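Long-range contacts in type-2 ice-structuring protein (Brachyopsis rostratus, PDB 2ZIB), which binds to ice crystals and inhibits their growth, protecting fish blood from freezing at subzero sea-water temperatures: residues G43-I48 and H124-A129; V65-S70 and C103-T108. All coordinates share one frame; numbering follows the deposited sequence.

Interaction 1 of 2, residues G43-I48 and H124-A129. With SO4 (sulfate ion), chain B.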
ATOM      1  N   GLY A  43      -3.486 -10.771  -4.784  1.00  7.69           N
ATOM      2  CA  GLY A  43      -2.416 -10.065  -4.065  1.00  8.51           C
ATOM      3  C   GLY A  43      -2.915  -9.450  -2.775  1.00  6.89           C
ATOM      4  O   GLY A  43      -3.738 -10.020  -2.057  1.00  7.63           O
ATOM      5  N   HIS A  44      -2.341  -8.293  -2.472  1.00  6.47           N
ATOM      6  CA  HIS A  44      -2.632  -7.551  -1.214  1.00  7.06           C
ATOM      7  C   HIS A  44      -2.489  -6.091  -1.553  1.00  6.55           C
ATOM      8  O   HIS A  44      -1.797  -5.740  -2.520  1.00  7.38           O
ATOM      9  CB  HIS A  44      -1.629  -7.918  -0.099  1.00  7.35           C
ATOM     10  CG  HIS A  44      -1.838  -9.283   0.473  1.00  6.55           C
ATOM     11  ND1 HIS A  44      -2.889  -9.569   1.310  1.00  7.49           N
ATOM     12  CD2 HIS A  44      -1.178 -10.443   0.270  1.00  8.01           C
ATOM     13  CE1 HIS A  44      -2.837 -10.857   1.644  1.00  8.25           C
ATOM     14  NE2 HIS A  44      -1.806 -11.410   1.022  1.00  9.21           N
ATOM     15  N   LEU A  45      -3.040  -5.217  -0.700  1.00  6.05           N
ATOM     16  CA  LEU A  45      -2.576  -3.831  -0.769  1.00  6.40           C
ATOM     17  C   LEU A  45      -1.040  -3.822  -0.705  1.00  7.45           C
ATOM     18  O   LEU A  45      -0.456  -4.627   0.024  1.00  7.60           O
ATOM     19  CB  LEU A  45      -3.161  -3.062   0.417  1.00  6.70           C
ATOM     20  CG  LEU A  45      -4.627  -2.657   0.251  1.00  7.18           C
ATOM     21  CD1 LEU A  45      -5.178  -2.115   1.572  1.00  9.05           C
ATOM     22  CD2 LEU A  45      -4.818  -1.635  -0.864  1.00  7.65           C
ATOM     23  N   ALA A  46      -0.411  -2.894  -1.407  1.00  6.45           N
ATOM     24  CA  ALA A  46       1.045  -2.942  -1.499  1.00  7.66           C
ATOM     25  C   ALA A  46       1.702  -2.697  -0.154  1.00  6.79           C
ATOM     26  O   ALA A  46       1.359  -1.761   0.582  1.00  8.44           O
ATOM     27  CB  ALA A  46       1.520  -1.882  -2.479  1.00  9.04           C
ATOM     28  N   SER A  47       2.748  -3.493   0.118  1.00  8.01           N
ATOM     29  CA  SER A  47       3.727  -3.157   1.151  1.00  7.39           C
ATOM     30  C   SER A  47       4.920  -2.474   0.487  1.00  9.12           C
ATOM     31  O   SER A  47       5.198  -2.690  -0.706  1.00  9.29           O
ATOM     32  CB  SER A  47       4.145  -4.413   1.903  1.00  9.03           C
ATOM     33  OG  SER A  47       4.818  -5.289   1.017  1.00  9.19           O
ATOM     34  N   ILE A  48       5.635  -1.654   1.257  1.00  9.12           N
ATOM     35  CA  ILE A  48       6.717  -0.825   0.749  1.00  9.59           C
ATOM     36  C   ILE A  48       7.947  -0.992   1.626  1.00 10.36           C
ATOM     37  O   ILE A  48       7.880  -0.876   2.860  1.00 11.26           O
ATOM     38  CB  ILE A  48       6.285   0.645   0.718  1.00  9.20           C
ATOM     39  CG1 ILE A  48       4.983   0.830  -0.084  1.00  9.63           C
ATOM     40  CG2 ILE A  48       7.440   1.522   0.187  1.00 11.75           C
ATOM     41  CD1 ILE A  48       4.535   2.268  -0.274  1.00 11.09           C
ATOM     42  N   HIS A 124     -10.794   5.906  -0.671  1.00  7.98           N
ATOM     43  CA  HIS A 124      -9.635   6.297  -1.462  1.00  7.57           C
ATOM     44  C   HIS A 124      -9.307   5.254  -2.497  1.00  7.60           C
ATOM     45  O   HIS A 124      -9.633   4.057  -2.336  1.00  7.47           O
ATOM     46  CB  HIS A 124      -8.399   6.512  -0.554  1.00  7.78           C
ATOM     47  CG  HIS A 124      -8.562   7.627   0.427  1.00  7.21           C
ATOM     48  ND1 HIS A 124      -8.682   8.954   0.043  1.00  8.53           N
ATOM     49  CD2 HIS A 124      -8.593   7.628   1.788  1.00  8.60           C
ATOM     50  CE1 HIS A 124      -8.771   9.698   1.133  1.00  9.65           C
ATOM     51  NE2 HIS A 124      -8.696   8.925   2.197  1.00  9.63           N
ATOM     52  N   ALA A 125      -8.653   5.694  -3.570  1.00  7.18           N
ATOM     53  CA  ALA A 125      -7.995   4.783  -4.503  1.00  6.53           C
ATOM     54  C   ALA A 125      -6.945   3.954  -3.741  1.00  7.00           C
ATOM     55  O   ALA A 125      -6.649   4.231  -2.562  1.00  7.10           O
ATOM     56  CB  ALA A 125      -7.360   5.609  -5.650  1.00  8.29           C
ATOM     57  N   SER A 126      -6.369   2.953  -4.425  1.00  6.76           N
ATOM     58  CA  SER A 126      -5.461   2.053  -3.729  1.00  7.01           C
ATOM     59  C   SER A 126      -4.484   1.461  -4.703  1.00  6.87           C
ATOM     60  O   SER A 126      -4.631   1.565  -5.932  1.00  7.44           O
ATOM     61  CB  SER A 126      -6.276   0.982  -2.999  1.00  6.90           C
ATOM     62  OG  SER A 126      -7.129   0.256  -3.915  1.00  7.13           O
ATOM     63  N   ILE A 127      -3.518   0.750  -4.162  1.00  6.53           N
ATOM     64  CA  ILE A 127      -2.510   0.054  -4.971  1.00  6.36           C
ATOM     65  C   ILE A 127      -2.294  -1.333  -4.417  1.00  5.46           C
ATOM     66  O   ILE A 127      -2.090  -1.519  -3.192  1.00  6.46           O
ATOM     67  CB  ILE A 127      -1.206   0.850  -5.122  1.00  8.57           C
ATOM     68  CG1 ILE A 127      -0.229   0.175  -6.079  1.00 12.68           C
ATOM     69  CG2 ILE A 127      -0.648   1.201  -3.831  1.00 10.73           C
ATOM     70  CD1 ILE A 127       0.167   1.065  -7.290  1.00 18.54           C
ATOM     71  N   CYS A 128      -2.397  -2.327  -5.320  1.00  6.65           N
ATOM     72  CA  CYS A 128      -2.138  -3.723  -4.947  1.00  6.29           C
ATOM     73  C   CYS A 128      -0.773  -4.155  -5.431  1.00  7.28           C
ATOM     74  O   CYS A 128      -0.227  -3.574  -6.377  1.00  7.68           O
ATOM     75  CB  CYS A 128      -3.152  -4.672  -5.622  1.00  7.15           C
ATOM     76  SG  CYS A 128      -4.912  -4.252  -5.382  1.00  7.72           S
ATOM     77  N   ALA A 129      -0.244  -5.218  -4.816  1.00  6.60           N
ATOM     78  CA  ALA A 129       0.984  -5.843  -5.293  1.00  6.82           C
ATOM     79  C   ALA A 129       0.880  -7.354  -5.175  1.00  6.88           C
ATOM     80  O   ALA A 129       0.121  -7.879  -4.345  1.00  7.59           O
ATOM     81  CB  ALA A 129       2.181  -5.334  -4.498  1.00  8.08           C
TER
HETATM   82  S   SO4 B 501      -0.263 -14.201  -0.334  1.00 22.24           S
HETATM   83  O1  SO4 B 501      -1.024 -13.540  -1.476  1.00 23.42           O
HETATM   84  O2  SO4 B 501      -0.842 -13.883   0.952  1.00 21.21           O
HETATM   85  O3  SO4 B 501      -0.326 -15.660  -0.517  1.00 27.78           O
HETATM   86  O4  SO4 B 501       1.091 -13.638  -0.257  1.00 29.59           O

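Interaction 2 of 2, residues V65-S70 and C103-T108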
ATOM      1  N   VAL A  65      -3.575   7.227  -1.752  1.00  7.38           N
ATOM      2  CA  VAL A  65      -3.898   5.806  -1.991  1.00  7.03           C
ATOM      3  C   VAL A  65      -3.741   5.026  -0.707  1.00  6.48           C
ATOM      4  O   VAL A  65      -2.779   5.208   0.058  1.00  6.87           O
ATOM      5  CB  VAL A  65      -3.007   5.120  -3.093  1.00  8.91           C
ATOM      6  CG1 VAL A  65      -3.402   5.592  -4.472  1.00  9.87           C
ATOM      7  CG2 VAL A  65      -1.493   5.246  -2.821  1.00  8.87           C
ATOM      8  N   TRP A  66      -4.687   4.128  -0.471  1.00  5.79           N
ATOM      9  CA  TRP A  66      -4.484   3.104   0.553  1.00  5.89           C
ATOM     10  C   TRP A  66      -3.333   2.165   0.199  1.00  6.08           C
ATOM     11  O   TRP A  66      -3.216   1.757  -0.948  1.00  6.47           O
ATOM     12  CB  TRP A  66      -5.760   2.291   0.737  1.00  6.35           C
ATOM     13  CG  TRP A  66      -6.905   2.983   1.365  1.00  5.70           C
ATOM     14  CD1 TRP A  66      -8.209   3.016   0.894  1.00  7.45           C
ATOM     15  CD2 TRP A  66      -6.932   3.649   2.651  1.00  4.91           C
ATOM     16  NE1 TRP A  66      -9.027   3.640   1.804  1.00  6.35           N
ATOM     17  CE2 TRP A  66      -8.293   3.984   2.920  1.00  5.85           C
ATOM     18  CE3 TRP A  66      -5.968   3.884   3.660  1.00  5.72           C
ATOM     19  CZ2 TRP A  66      -8.682   4.625   4.112  1.00  6.85           C
ATOM     20  CZ3 TRP A  66      -6.360   4.538   4.829  1.00  6.14           C
ATOM     21  CH2 TRP A  66      -7.715   4.890   5.050  1.00  6.68           C
ATOM     22  N   ILE A  67      -2.505   1.865   1.194  1.00  5.73           N
ATOM     23  CA  ILE A  67      -1.478   0.804   1.091  1.00  6.66           C
ATOM     24  C   ILE A  67      -1.678  -0.181   2.229  1.00  6.47           C
ATOM     25  O   ILE A  67      -2.609  -0.017   3.040  1.00  6.50           O
ATOM     26  CB  ILE A  67      -0.055   1.402   0.988  1.00  6.70           C
ATOM     27  CG1 ILE A  67       0.261   2.323   2.189  1.00  7.66           C
ATOM     28  CG2 ILE A  67       0.085   2.138  -0.378  1.00  8.47           C
ATOM     29  CD1 ILE A  67       1.715   2.779   2.233  1.00  8.49           C
ATOM     30  N   GLY A  68      -0.830  -1.214   2.321  1.00  6.06           N
ATOM     31  CA  GLY A  68      -1.237  -2.370   3.104  1.00  6.46           C
ATOM     32  C   GLY A  68      -0.989  -2.370   4.593  1.00  6.01           C
ATOM     33  O   GLY A  68      -1.047  -3.424   5.218  1.00  7.46           O
ATOM     34  N   GLY A  69      -0.744  -1.197   5.189  1.00  6.07           N
ATOM     35  CA  GLY A  69      -0.438  -1.111   6.597  1.00  6.66           C
ATOM     36  C   GLY A  69      -1.696  -0.915   7.433  1.00  6.39           C
ATOM     37  O   GLY A  69      -2.604  -0.137   7.088  1.00  6.77           O
ATOM     38  N   SER A  70      -1.749  -1.593   8.578  1.00  7.05           N
ATOM     39  CA  SER A  70      -2.780  -1.279   9.575  1.00  6.89           C
ATOM     40  C   SER A  70      -2.220  -1.556  10.970  1.00  6.75           C
ATOM     41  O   SER A  70      -1.272  -2.339  11.124  1.00  7.85           O
ATOM     42  CB  SER A  70      -4.104  -2.061   9.326  1.00  7.85           C
ATOM     43  OG  SER A  70      -3.921  -3.465   9.529  1.00  8.71           O
ATOM     44  N   CYS A 103      -6.666   3.811  12.070  1.00  6.81           N
ATOM     45  CA  CYS A 103      -5.600   2.792  12.146  1.00  6.55           C
ATOM     46  C   CYS A 103      -5.220   2.160  10.828  1.00  7.01           C
ATOM     47  O   CYS A 103      -4.516   1.172  10.814  1.00  7.87           O
ATOM     48  CB  CYS A 103      -5.955   1.736  13.215  1.00  7.87           C
ATOM     49  SG  CYS A 103      -7.473   0.795  12.865  1.00  9.02           S
ATOM     50  N   CYS A 104      -5.600   2.821   9.725  1.00  6.48           N
ATOM     51  CA  CYS A 104      -5.211   2.318   8.403  1.00  6.62           C
ATOM     52  C   CYS A 104      -4.210   3.264   7.702  1.00  5.38           C
ATOM     53  O   CYS A 104      -4.353   4.506   7.748  1.00  7.18           O
ATOM     54  CB  CYS A 104      -6.455   2.146   7.538  1.00  6.91           C
ATOM     55  SG  CYS A 104      -7.352   0.638   7.910  1.00  7.24           S
ATOM     56  N   MET A 105      -3.209   2.690   7.027  1.00  6.26           N
ATOM     57  CA  MET A 105      -2.133   3.467   6.427  1.00  6.33           C
ATOM     58  C   MET A 105      -2.423   3.861   5.001  1.00  6.03           C
ATOM     59  O   MET A 105      -2.844   3.034   4.181  1.00  6.26           O
ATOM     60  CB  MET A 105      -0.889   2.603   6.459  1.00  6.32           C
ATOM     61  CG  MET A 105       0.396   3.262   5.947  1.00  7.84           C
ATOM     62  SD  MET A 105       1.706   2.050   5.639  1.00  8.04           S
ATOM     63  CE  MET A 105       2.278   1.650   7.292  1.00  9.53           C
ATOM     64  N   GLN A 106      -2.138   5.115   4.672  1.00  6.26           N
ATOM     65  CA  GLN A 106      -2.224   5.570   3.306  1.00  6.21           C
ATOM     66  C   GLN A 106      -0.984   6.374   2.937  1.00  6.01           C
ATOM     67  O   GLN A 106      -0.329   6.951   3.797  1.00  7.30           O
ATOM     68  CB  GLN A 106      -3.432   6.473   3.056  1.00  6.53           C
ATOM     69  CG  GLN A 106      -3.535   7.645   3.984  1.00  7.66           C
ATOM     70  CD  GLN A 106      -4.699   8.565   3.684  1.00  7.19           C
ATOM     71  OE1 GLN A 106      -4.463   9.771   3.534  1.00  8.00           O
ATOM     72  NE2 GLN A 106      -5.911   8.039   3.590  1.00  9.01           N
ATOM     73  N   MET A 107      -0.733   6.444   1.630  1.00  6.48           N
ATOM     74  CA  MET A 107       0.141   7.497   1.060  1.00  6.86           C
ATOM     75  C   MET A 107      -0.742   8.735   0.943  1.00  6.81           C
ATOM     76  O   MET A 107      -1.827   8.677   0.305  1.00  7.46           O
ATOM     77  CB  MET A 107       0.695   7.084  -0.296  1.00  8.23           C
ATOM     78  CG  MET A 107       1.549   5.812  -0.218  1.00 10.28           C
ATOM     79  SD  MET A 107       1.994   5.195  -1.858  1.00 12.43           S
ATOM     80  CE  MET A 107       3.667   5.632  -1.994  1.00 12.60           C
ATOM     81  N   THR A 108      -0.278   9.864   1.511  1.00  7.12           N
ATOM     82  CA  THR A 108      -1.058  11.092   1.521  1.00  6.77           C
ATOM     83  C   THR A 108      -0.967  11.878   0.217  1.00  6.62           C
ATOM     84  O   THR A 108      -0.260  11.489  -0.729  1.00  7.72           O
ATOM     85  CB  THR A 108      -0.674  11.993   2.690  1.00  6.73           C
ATOM     86  OG1 THR A 108       0.683  12.455   2.521  1.00  6.86           O
ATOM     87  CG2 THR A 108      -0.826  11.330   4.060  1.00  8.08           C
TER

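Interaction 1 of 2, residues G43-I48 and H124-A129
His-44 and Ala-129 form an antiparallel hydrogen-bonded pair, with His-44 N bonded to Ala-129 O at 3.1 Å, and Leu-45 follows beside Cys-128 as a non-hydrogen-bonded pair. The return bond, Ala-129 N to His-44 O, is shorter at 2.8 Å. A third, from Ala-46 N to Ile-127 O at 2.8 Å, meets its carbonyl with the donor tilted 27° from the carbonyl plane, as the chain of 43-48 begins to leave the strand. Gly-43 adds a CA-H...O contact, its CA 3.4 Å from Ala-129 O.

Small apolar groups meet beside the backbone bonds. Ala-46 CB sits between two neighbours on one strand, 4.0 Å from Ile-127 CG2 and 4.1 Å from Ala-129 CB. Ile-127 has CG1 anti to the backbone N (chi1 -174°), which turns that longer branch away from 43-48 and leaves CG2 to meet the alanine; the side chain also touches Ile-60 of helix 51-60. Leu-45 diverges from Cys-128, yet its CD2 methyl swings back to touch Ser-126 CB at 3.7 Å, while Trp-31 and Cys-38 of helix 31-40 also touch this leucine.

The polar ring of His-44 works differently. Its NE2 donates an almost straight bond (168°) to O2 of a sulfate, 2.7 Å away and in the ring plane; the ion is probably from the crystallisation liquor. ND1 bonds to Glu-35, whose carboxylate also takes Leu-45 N. In the crystal, bonds at both nitrogens hold the ring's rotation, and the two anions would probably favour a protonated imidazole.

Cys-128 is joined by a disulfide to Cys-38 of helix 31-40. The C-terminal strand, paired here with the strand that follows this helix and covalently tied back to the helix itself, is a hallmark of the C-type lectin fold.

Interaction 2 of 2, residues V65-S70 and C103-T108
A beta bulge separates the two halves of this antiparallel pairing: Trp-66 lies opposite Gln-106, but four residues on Ser-70 lies opposite Cys-104, so the register has slipped by two. The Val-65/Met-107 pair is regular: Val-65 N reaches Met-107 O at 3.1 Å and Met-107 N answers to Val-65 O. Ile-67 N then makes a single bond to Met-105 O at 3.2 Å. The slip shows at Met-105 N, which turns past the corner at Gly-68 to Gly-69 O at 2.9 Å, from 38° out of the carbonyl plane.

One face carries the indole of Trp-66. Its six-membered ring turns an edge to the partner strand, bringing CE3 within 3.3 Å of Met-105 O, and CZ3 packs on Cys-104 CB at 3.6 Å. Gln-106 NE2 sits 3.7 Å above the ring plane, offset toward the rim, with the amide turned 72° against the indole. Cys-104 SG, also above a ring face but farther off, makes a loose sulfur-aromatic contact and is tied to Cys-120. NE1, pointing elsewhere, is shared between the carbonyls of Met-29 and Ala-122, so the indole is held at its polar end as well.

Trp-66, Ile-67 and Gly-68 correspond to the start of the WIGL signature of C-type lectin domains, the strand from which the chain sets out into the long loop region; strand 104-107 is where it returns.

The opposite face is sulfur-rich and apolar. Val-65 CG2 lies 3.6 Å from Met-107 SD, the two side chains running alongside and pointing the same way. Ile-67 is flanked by both methionines, its CD1 touching Met-105 SD at 3.5 Å while CG2 meets Met-107. The Met-105 chain bends at its last torsion (chi3 -76°), and CE packs on the bare backbone of Gly-69.

How the interactions relate
Both contacts are buried, and they share one sheet, in which strand 124-131 lies parallel to strand 65-67. They meet directly: Trp-66 N probably bonds to Ala-125 O, and Gly-68 N to Ala-46 O, so the 65-70 segment joins both partners of interaction 1. Interaction 1, nearer the centre of the chain, is the smaller, mostly backbone bonds with small side-chain contacts of Ala-46, Ala-129, Leu-45 and Ile-127, while the partly exposed His-44 turns to partners outside the pairing. Interaction 2 buries almost twice the surface and relies on bulky indole, isoleucine and methionine groups. Disulfides accompany both, but lead differently: Cys-128 to a helix, Cys-103 and Cys-104 to Cys-72 and Cys-120.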